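Local coordinates for peptide ABC transporter, peptide-binding protein (Thermus thermophilus, PDB 2D5W) that binds oligopeptides as the solute-binding component of an ABC transporter, and probably hands them on for uptake across the membrane, at residues A301-I306 with F466-N471. Residues are numbered along the deposited sequence; the frame is centred on the assembly and turned at random.
Sequences AIWEHI and FAWVSN
Trp-303 and His-305 meet Phe-466 and Trp-468 in an aromatic cluster on one face of an antiparallel strand pair, 302-306 with 466-469, within a mixed sheet of this family 5 solute-binding protein, of the periplasmic-binding-protein fold. The imidazole of His-305 lies among the other three rings, with Trp-303 CZ3 3.5 Å above one of its faces, offset toward the rim. Its edge is turned to the face of Phe-466, with CE1 over the centre of the phenyl ring and the planes at 71°. Against Trp-468 the same imidazole lies nearly parallel, at 7°, but is slid so far across that it barely overlaps the pyrrole ring. Phe-466 CE1 in turn sits over a face of the Trp-468 indole. The two indoles touch only rim to rim, Trp-303 CE3 lying 3.7 Å from Trp-468 CD1. With CG of His-305 set between its backbone N and carbonyl carbon (chi1 67°), ND1 folds back to donate, nearly in the ring plane, to Trp-303 O at 2.9 Å; NE2 is hydrogen-bonded to Asp-307 OD1, and with both ring nitrogens held the imidazole has little freedom to turn. A leucine in place of His-305 would probably leave Asp-307 without its mate and Trp-303 O with one donor fewer. On the other face of the strand pair, Ile-302 CG2 packs on Ala-467 CB at 4.0 Å, and the bent chain of Glu-304 carries OE2 to 3.3 Å from the same methyl, while its carboxylate forms salt bridges with Arg-418 and Arg-550. Strand 466-469 also pairs, through Trp-468 and Val-469, with the bound peptide in an antiparallel ladder, and Ser-470 OG is hydrogen-bonded to a polar side chain of that peptide, placing this strand in the wall of the binding site. Trp-303 O is gripped twice, by His-305 ND1 and, 3.2 Å away, by Trp-468 N, the two donors arriving from opposite faces of the carbonyl plane.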
loop_
_atom_site.group_PDB
_atom_site.type_symbol
_atom_site.label_atom_id
_atom_site.label_comp_id
_atom_site.label_asym_id
_atom_site.label_seq_id
_atom_site.Cartn_x
_atom_site.Cartn_y
_atom_site.Cartn_z
ATOM N N ALA A 301 -6.763 4.960 -6.510
ATOM C CA ALA A 301 -6.975 5.418 -5.145
ATOM C C ALA A 301 -5.582 5.627 -4.566
ATOM O O ALA A 301 -5.083 4.815 -3.791
ATOM C CB ALA A 301 -7.741 4.366 -4.356
ATOM N N ILE A 302 -4.965 6.733 -4.968
ATOM C CA ILE A 302 -3.613 7.091 -4.556
ATOM C C ILE A 302 -3.718 8.448 -3.875
ATOM O O ILE A 302 -3.919 9.476 -4.525
ATOM C CB ILE A 302 -2.694 7.175 -5.785
ATOM C CG1 ILE A 302 -2.840 5.897 -6.620
ATOM C CG2 ILE A 302 -1.247 7.350 -5.341
ATOM C CD1 ILE A 302 -2.345 6.030 -8.046
ATOM N N TRP A 303 -3.554 8.441 -2.560
ATOM C CA TRP A 303 -3.725 9.643 -1.764
ATOM C C TRP A 303 -2.447 10.213 -1.167
ATOM O O TRP A 303 -1.919 9.686 -0.181
ATOM C CB TRP A 303 -4.750 9.332 -0.666
ATOM C CG TRP A 303 -5.042 10.443 0.286
ATOM C CD1 TRP A 303 -5.521 11.686 -0.016
ATOM C CD2 TRP A 303 -4.908 10.397 1.709
ATOM N NE1 TRP A 303 -5.694 12.419 1.136
ATOM C CE2 TRP A 303 -5.326 11.650 2.210
ATOM C CE3 TRP A 303 -4.477 9.416 2.610
ATOM C CZ2 TRP A 303 -5.322 11.947 3.576
ATOM C CZ3 TRP A 303 -4.474 9.711 3.965
ATOM C CH2 TRP A 303 -4.895 10.967 4.436
ATOM N N GLU A 304 -1.952 11.287 -1.781
ATOM C CA GLU A 304 -0.751 11.964 -1.294
ATOM C C GLU A 304 -1.205 12.759 -0.071
ATOM O O GLU A 304 -2.178 13.519 -0.132
ATOM C CB GLU A 304 -0.186 12.900 -2.366
ATOM C CG GLU A 304 1.172 13.508 -2.005
ATOM C CD GLU A 304 2.336 12.527 -2.102
ATOM O OE1 GLU A 304 3.444 12.890 -1.648
ATOM O OE2 GLU A 304 2.161 11.408 -2.635
ATOM N N HIS A 305 -0.490 12.593 1.035
ATOM C CA HIS A 305 -0.888 13.232 2.279
ATOM C C HIS A 305 0.310 13.394 3.205
ATOM O O HIS A 305 1.410 12.920 2.910
ATOM C CB HIS A 305 -1.903 12.335 2.982
ATOM C CG HIS A 305 -1.309 11.043 3.444
ATOM N ND1 HIS A 305 -0.961 10.031 2.574
ATOM C CD2 HIS A 305 -0.882 10.649 4.669
ATOM C CE1 HIS A 305 -0.338 9.075 3.242
ATOM N NE2 HIS A 305 -0.276 9.427 4.514
ATOM N N ILE A 306 0.078 14.048 4.339
ATOM C CA ILE A 306 1.117 14.227 5.336
ATOM C C ILE A 306 0.606 13.704 6.670
ATOM O O ILE A 306 -0.335 14.256 7.244
ATOM C CB ILE A 306 1.517 15.713 5.506
ATOM C CG1 ILE A 306 1.919 16.300 4.150
ATOM C CG2 ILE A 306 2.679 15.825 6.491
ATOM C CD1 ILE A 306 2.387 17.749 4.211
ATOM N N PHE A 466 3.799 10.989 2.128
ATOM C CA PHE A 466 3.865 9.869 1.203
ATOM C C PHE A 466 2.449 9.641 0.697
ATOM O O PHE A 466 1.555 10.456 0.948
ATOM C CB PHE A 466 4.458 8.608 1.871
ATOM C CG PHE A 466 3.621 8.030 2.984
ATOM C CD1 PHE A 466 2.764 6.956 2.749
ATOM C CD2 PHE A 466 3.709 8.541 4.277
ATOM C CE1 PHE A 466 2.011 6.400 3.784
ATOM C CE2 PHE A 466 2.957 7.992 5.321
ATOM C CZ PHE A 466 2.107 6.919 5.071
ATOM N N ALA A 467 2.241 8.562 -0.045
ATOM C CA ALA A 467 0.917 8.268 -0.560
ATOM C C ALA A 467 0.471 6.869 -0.190
ATOM O O ALA A 467 1.272 5.933 -0.177
ATOM C CB ALA A 467 0.895 8.417 -2.081
ATOM N N TRP A 468 -0.808 6.739 0.146
ATOM C CA TRP A 468 -1.385 5.431 0.422
ATOM C C TRP A 468 -2.057 5.008 -0.877
ATOM O O TRP A 468 -2.770 5.802 -1.495
ATOM C CB TRP A 468 -2.475 5.488 1.497
ATOM C CG TRP A 468 -2.003 5.628 2.898
ATOM C CD1 TRP A 468 -2.248 6.675 3.732
ATOM C CD2 TRP A 468 -1.252 4.674 3.659
ATOM N NE1 TRP A 468 -1.702 6.437 4.967
ATOM C CE2 TRP A 468 -1.082 5.215 4.952
ATOM C CE3 TRP A 468 -0.707 3.412 3.377
ATOM C CZ2 TRP A 468 -0.392 4.542 5.963
ATOM C CZ3 TRP A 468 -0.019 2.740 4.387
ATOM C CH2 TRP A 468 0.131 3.309 5.663
ATOM N N VAL A 469 -1.815 3.770 -1.289
ATOM C CA VAL A 469 -2.444 3.208 -2.480
ATOM C C VAL A 469 -3.461 2.231 -1.900
ATOM O O VAL A 469 -3.095 1.299 -1.182
ATOM C CB VAL A 469 -1.443 2.429 -3.352
ATOM C CG1 VAL A 469 -2.147 1.887 -4.591
ATOM C CG2 VAL A 469 -0.287 3.330 -3.743
ATOM N N SER A 470 -4.734 2.449 -2.200
ATOM C CA SER A 470 -5.787 1.605 -1.651
ATOM C C SER A 470 -6.498 0.708 -2.648
ATOM O O SER A 470 -6.511 0.968 -3.851
ATOM C CB SER A 470 -6.842 2.476 -0.962
ATOM O OG SER A 470 -6.284 3.261 0.076
ATOM N N ASN A 471 -7.083 -0.365 -2.122
ATOM C CA ASN A 471 -7.883 -1.273 -2.931
ATOM C C ASN A 471 -9.341 -0.952 -2.579
ATOM O O ASN A 471 -9.612 0.027 -1.871
ATOM C CB ASN A 471 -7.555 -2.743 -2.630
ATOM C CG ASN A 471 -7.669 -3.083 -1.162
ATOM O OD1 ASN A 471 -8.475 -2.507 -0.438
ATOM N ND2 ASN A 471 -6.866 -4.042 -0.714
HETATM O O HOH W 1 -6.003 2.163 -6.436
#